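Local coordinates for protein STIV B116 (Sulfolobus turreted icosahedral virus, PDB 2J85) that probably binds DNA, as a small dimeric protein of a family widespread among viruses of crenarchaea, at residues E30-K35 against T60-Q65; I55-T60 against L82-S87. All blocks are in the same frame, centred on the assembly; numbering follows the deposited sequence.

Contact 1 of 2, residues E30-K35 against T60-Q65; sequences EDFCLK and TLCGTQ
Cys62 SG is the atom on which this contact turns: it is bonded to Cys33 SG at 2.0 Å and at the same time lies against the ring of Phe32. The disulfide is closed by two cysteines of like conformation, each with its sulfur trans to its own carbonyl carbon and beside its backbone N. The C-S-S-C torsion of -70° makes it a left-handed bridge, and it brings the two CA atoms to 5.1 Å. Phe32, one residue before Cys33 on the same helix, extends its ring past the bridge. Cys62 SG is 3.9 Å from both CD2 and CE2 of Phe32, so it sits off the middle of that ring bond. It is 5.0 Å from the ring centroid and 72° from the normal, an oblique sulfur-aromatic contact. The other sulfur is flanked by Leu61, whose CG comes to 4.0 Å from Cys33 SG. No hydrogen bond joins the two segments; the disulfide joins them, with Phe32 and Leu61 packed against its sulfurs.

The Phe32 ring also meets the ring of Phe112 at an interplanar angle of about 30°, and Leu61 continues onto Ile101 of helix 98-106. Just after Cys62 the chain leaves the helix at Gly63, which has positive phi, and Thr64 then packs on Leu36 and Leu40. The arrangement is that of an interhelical disulfide, tying the first turns of helix 29-41 to the C-terminal end of helix 52-62 within the STIV B116-like fold.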
loop_
_atom_site.group_PDB
_atom_site.type_symbol
_atom_site.label_atom_id
_atom_site.label_comp_id
_atom_site.label_asym_id
_atom_site.label_seq_id
_atom_site.Cartn_x
_atom_site.Cartn_y
_atom_site.Cartn_z
ATOM N N GLU A 30 -12.148 -6.402 17.943
ATOM C CA GLU A 30 -13.283 -5.750 18.560
ATOM C C GLU A 30 -13.413 -4.305 18.065
ATOM O O GLU A 30 -14.505 -3.874 17.725
ATOM C CB GLU A 30 -13.212 -5.795 20.101
ATOM C CG GLU A 30 -14.512 -5.261 20.753
ATOM C CD GLU A 30 -14.699 -5.583 22.240
ATOM O OE1 GLU A 30 -13.826 -6.237 22.863
ATOM O OE2 GLU A 30 -15.759 -5.176 22.784
ATOM N N ASP A 31 -12.296 -3.571 18.019
ATOM C CA ASP A 31 -12.329 -2.159 17.651
ATOM C C ASP A 31 -12.609 -1.980 16.167
ATOM O O ASP A 31 -13.313 -1.061 15.753
ATOM C CB ASP A 31 -11.028 -1.471 18.062
ATOM C CG ASP A 31 -10.840 -1.459 19.571
ATOM O OD1 ASP A 31 -11.694 -1.997 20.287
ATOM O OD2 ASP A 31 -9.851 -0.917 20.054
ATOM N N PHE A 32 -12.082 -2.890 15.364
ATOM C CA PHE A 32 -12.416 -2.897 13.954
ATOM C C PHE A 32 -13.938 -3.088 13.717
ATOM O O PHE A 32 -14.572 -2.317 12.944
ATOM C CB PHE A 32 -11.625 -3.995 13.234
ATOM C CG PHE A 32 -12.067 -4.239 11.809
ATOM C CD1 PHE A 32 -11.573 -3.443 10.770
ATOM C CD2 PHE A 32 -12.941 -5.282 11.512
ATOM C CE1 PHE A 32 -11.933 -3.684 9.438
ATOM C CE2 PHE A 32 -13.329 -5.545 10.198
ATOM C CZ PHE A 32 -12.819 -4.740 9.139
ATOM N N CYS A 33 -14.496 -4.127 14.338
ATOM C CA CYS A 33 -15.920 -4.457 14.154
ATOM C C CYS A 33 -16.823 -3.367 14.685
ATOM O O CYS A 33 -17.796 -3.032 14.055
ATOM C CB CYS A 33 -16.263 -5.777 14.840
ATOM S SG CYS A 33 -15.556 -7.215 13.999
ATOM N N LEU A 34 -16.486 -2.805 15.837
ATOM C CA LEU A 34 -17.256 -1.708 16.416
ATOM C C LEU A 34 -17.219 -0.411 15.569
ATOM O O LEU A 34 -18.244 0.247 15.388
ATOM C CB LEU A 34 -16.774 -1.451 17.843
ATOM C CG LEU A 34 -17.160 -2.459 18.960
ATOM C CD1 LEU A 34 -16.438 -2.109 20.232
ATOM C CD2 LEU A 34 -18.677 -2.485 19.210
ATOM N N LYS A 35 -16.039 -0.048 15.055
ATOM C CA LYS A 35 -15.911 1.099 14.162
ATOM C C LYS A 35 -16.703 0.891 12.856
ATOM O O LYS A 35 -17.406 1.782 12.380
ATOM C CB LYS A 35 -14.422 1.405 13.888
ATOM C CG LYS A 35 -13.719 2.104 15.072
ATOM C CD LYS A 35 -12.200 1.981 15.006
ATOM C CE LYS A 35 -11.480 2.864 16.038
ATOM N NZ LYS A 35 -11.819 4.292 15.923
ATOM N N THR A 60 -18.890 -12.908 9.226
ATOM C CA THR A 60 -18.794 -13.883 10.304
ATOM C C THR A 60 -18.159 -13.238 11.542
ATOM O O THR A 60 -18.670 -13.346 12.654
ATOM C CB THR A 60 -17.994 -15.118 9.866
ATOM O OG1 THR A 60 -18.661 -15.734 8.756
ATOM C CG2 THR A 60 -17.869 -16.132 11.009
ATOM N N LEU A 61 -17.058 -12.542 11.321
ATOM C CA LEU A 61 -16.293 -11.931 12.394
ATOM C C LEU A 61 -17.064 -10.857 13.160
ATOM O O LEU A 61 -17.064 -10.839 14.387
ATOM C CB LEU A 61 -15.027 -11.315 11.809
ATOM C CG LEU A 61 -14.080 -10.754 12.843
ATOM C CD1 LEU A 61 -13.553 -11.916 13.673
ATOM C CD2 LEU A 61 -12.986 -10.038 12.152
ATOM N N CYS A 62 -17.708 -9.955 12.436
ATOM C CA CYS A 62 -18.363 -8.808 13.056
ATOM C C CYS A 62 -19.894 -8.950 13.208
ATOM O O CYS A 62 -20.504 -8.194 13.955
ATOM C CB CYS A 62 -18.042 -7.554 12.243
ATOM S SG CYS A 62 -16.289 -7.157 12.092
ATOM N N GLY A 63 -20.511 -9.895 12.500
ATOM C CA GLY A 63 -21.958 -10.059 12.551
ATOM C C GLY A 63 -22.685 -9.110 11.609
ATOM O O GLY A 63 -23.901 -8.894 11.716
ATOM N N THR A 64 -21.935 -8.561 10.664
ATOM C CA THR A 64 -22.459 -7.609 9.708
ATOM C C THR A 64 -23.142 -8.404 8.612
ATOM O O THR A 64 -23.118 -9.632 8.643
ATOM C CB THR A 64 -21.325 -6.711 9.160
ATOM O OG1 THR A 64 -20.196 -7.513 8.807
ATOM C CG2 THR A 64 -20.884 -5.728 10.227
ATOM N N GLN A 65 -23.780 -7.717 7.668
ATOM C CA GLN A 65 -24.419 -8.390 6.543
ATOM C C GLN A 65 -24.048 -7.693 5.245
ATOM O O GLN A 65 -24.912 -7.386 4.413
ATOM C CB GLN A 65 -25.951 -8.418 6.723
ATOM C CG GLN A 65 -26.393 -8.796 8.123
ATOM C CD GLN A 65 -27.782 -9.357 8.159
ATOM O OE1 GLN A 65 -28.465 -9.409 7.135
ATOM N NE2 GLN A 65 -28.220 -9.795 9.343
#

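Contact 2 of 2, residues I55-T60 against L82-S87; sequences INLVNT and LIIMIS
Leu57 and Val58, neighbours on helix 52-62, close on the end of Ile84 from strand 80-86. Ile84 is fully extended toward the helix (chi1 -177°, chi2 178°), and its CD1 settles between Leu57 CD2 at 3.7 Å and Val58 CG2 at 3.8 Å. The leucine crosses it at a slant, whereas the valine runs alongside in the reverse sense. This is the tight, buried part; Ile110 and Phe112 of the adjacent strand pack on Ile84 as well.

Toward Ile86 the fit is looser. Its CD1 stays 4.3 Å from Leu57 CD1, the residue is partly exposed, and Met104 of helix 98-106 covers some of it. Beyond lie exposed Ser87 and, on the outer side of the helix, exposed Asn56. There Asn56 O takes the backbone N of Thr60 and also Thr60 OG1 at 3.0 Å, the two arriving from opposite faces of the carbonyl plane.

The axes of 55-60 and 82-86 come within 11.1 Å, with their N-to-C directions 113° apart. Ile83 and Met85 serve the other face of the strand, against Ile12 of the second subunit. It is a helix packed across one face of a mixed beta sheet, as in two-layer alpha/beta architecture.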
loop_
_atom_site.group_PDB
_atom_site.type_symbol
_atom_site.label_atom_id
_atom_site.label_comp_id
_atom_site.label_asym_id
_atom_site.label_seq_id
_atom_site.Cartn_x
_atom_site.Cartn_y
_atom_site.Cartn_z
ATOM N N ILE A 55 -15.691 -10.602 2.259
ATOM C CA ILE A 55 -17.006 -10.229 2.771
ATOM C C ILE A 55 -17.581 -11.252 3.753
ATOM O O ILE A 55 -18.049 -10.882 4.811
ATOM C CB ILE A 55 -17.989 -9.989 1.599
ATOM C CG1 ILE A 55 -17.679 -8.643 0.929
ATOM C CG2 ILE A 55 -19.453 -10.049 2.071
ATOM C CD1 ILE A 55 -17.852 -7.419 1.845
ATOM N N ASN A 56 -17.547 -12.532 3.403
ATOM C CA ASN A 56 -18.050 -13.577 4.303
ATOM C C ASN A 56 -17.249 -13.642 5.603
ATOM O O ASN A 56 -17.825 -13.764 6.674
ATOM C CB ASN A 56 -18.062 -14.962 3.641
ATOM C CG ASN A 56 -19.022 -15.061 2.447
ATOM O OD1 ASN A 56 -18.904 -15.984 1.635
ATOM N ND2 ASN A 56 -19.946 -14.109 2.321
ATOM N N LEU A 57 -15.928 -13.554 5.509
ATOM C CA LEU A 57 -15.071 -13.479 6.704
ATOM C C LEU A 57 -15.433 -12.301 7.633
ATOM O O LEU A 57 -15.518 -12.452 8.858
ATOM C CB LEU A 57 -13.606 -13.346 6.278
ATOM C CG LEU A 57 -12.548 -13.605 7.357
ATOM C CD1 LEU A 57 -11.323 -14.273 6.737
ATOM C CD2 LEU A 57 -12.167 -12.328 8.057
ATOM N N VAL A 58 -15.629 -11.123 7.045
ATOM C CA VAL A 58 -15.947 -9.922 7.825
ATOM C C VAL A 58 -17.312 -10.075 8.477
ATOM O O VAL A 58 -17.484 -9.737 9.652
ATOM C CB VAL A 58 -15.882 -8.634 6.945
ATOM C CG1 VAL A 58 -16.400 -7.416 7.705
ATOM C CG2 VAL A 58 -14.439 -8.394 6.463
ATOM N N ASN A 59 -18.268 -10.603 7.717
ATOM C CA ASN A 59 -19.619 -10.831 8.226
ATOM C C ASN A 59 -19.646 -11.832 9.362
ATOM O O ASN A 59 -20.314 -11.608 10.376
ATOM C CB ASN A 59 -20.574 -11.241 7.110
ATOM C CG ASN A 59 -20.954 -10.064 6.198
ATOM O OD1 ASN A 59 -21.471 -10.261 5.097
ATOM N ND2 ASN A 59 -20.679 -8.841 6.646
ATOM N N THR A 60 -18.890 -12.908 9.226
ATOM C CA THR A 60 -18.794 -13.883 10.304
ATOM C C THR A 60 -18.159 -13.238 11.542
ATOM O O THR A 60 -18.670 -13.346 12.654
ATOM C CB THR A 60 -17.994 -15.118 9.866
ATOM O OG1 THR A 60 -18.661 -15.734 8.756
ATOM C CG2 THR A 60 -17.869 -16.132 11.009
ATOM N N LEU A 82 -10.982 1.899 6.881
ATOM C CA LEU A 82 -10.880 0.789 7.844
ATOM C C LEU A 82 -10.438 -0.373 7.017
ATOM O O LEU A 82 -11.103 -0.731 6.037
ATOM C CB LEU A 82 -12.234 0.461 8.477
ATOM C CG LEU A 82 -12.743 1.465 9.491
ATOM C CD1 LEU A 82 -14.278 1.301 9.765
ATOM C CD2 LEU A 82 -11.876 1.383 10.782
ATOM N N ILE A 83 -9.299 -0.948 7.370
ATOM C CA ILE A 83 -8.647 -1.900 6.491
ATOM C C ILE A 83 -8.516 -3.283 7.140
ATOM O O ILE A 83 -8.127 -3.392 8.295
ATOM C CB ILE A 83 -7.266 -1.372 6.021
ATOM C CG1 ILE A 83 -7.412 0.079 5.528
ATOM C CG2 ILE A 83 -6.661 -2.342 4.965
ATOM C CD1 ILE A 83 -6.199 0.700 4.846
ATOM N N ILE A 84 -8.865 -4.324 6.372
ATOM C CA ILE A 84 -8.596 -5.715 6.747
ATOM C C ILE A 84 -7.530 -6.284 5.794
ATOM O O ILE A 84 -7.711 -6.299 4.569
ATOM C CB ILE A 84 -9.872 -6.608 6.736
ATOM C CG1 ILE A 84 -9.530 -8.039 7.202
ATOM C CG2 ILE A 84 -10.533 -6.609 5.364
ATOM C CD1 ILE A 84 -10.731 -9.010 7.288
HETATM N N MSE A 85 -6.424 -6.749 6.376
HETATM C CA MSE A 85 -5.311 -7.276 5.609
HETATM C C MSE A 85 -5.204 -8.764 5.874
HETATM O O MSE A 85 -4.981 -9.179 6.999
HETATM C CB MSE A 85 -4.012 -6.592 6.017
HETATM C CG MSE A 85 -4.069 -5.078 6.002
HETATM SE SE MSE A 85 -3.043 -4.224 4.586
HETATM C CE MSE A 85 -3.893 -5.243 3.134
ATOM N N ILE A 86 -5.374 -9.562 4.830
ATOM C CA ILE A 86 -5.148 -11.001 4.917
ATOM C C ILE A 86 -3.859 -11.343 4.164
ATOM O O ILE A 86 -3.675 -10.899 3.039
ATOM C CB ILE A 86 -6.357 -11.782 4.348
ATOM C CG1 ILE A 86 -7.659 -11.265 4.990
ATOM C CG2 ILE A 86 -6.199 -13.277 4.603
ATOM C CD1 ILE A 86 -8.923 -11.656 4.246
ATOM N N SER A 87 -2.964 -12.094 4.810
ATOM C CA SER A 87 -1.744 -12.630 4.153
ATOM C C SER A 87 -2.090 -13.690 3.085
ATOM O O SER A 87 -1.861 -13.484 1.887
ATOM C CB SER A 87 -0.744 -13.246 5.157
ATOM O OG SER A 87 -1.082 -13.012 6.510
#

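Both contacts are made by helix 52-62, and their segments share Thr60; their centres are 9 Å apart. In contact 2 the middle of the helix is seated on strand 80-86 by apolar side chains, while in contact 1 its last turn is covalently bound to helix 29-41. Phe112 bridges the two, meeting Phe32 of the first and Ile84 of the second, so both helices share the hydrophobic layer over one sheet face. They also touch directly: Lys35 C is 4.0 Å from Leu82 CD1, and Thr64 OG1 is 3.6 Å from Val58 O. The opposite sheet face receives the second subunit at contact 2, whereas no residue of the second subunit touches the segments of contact 1.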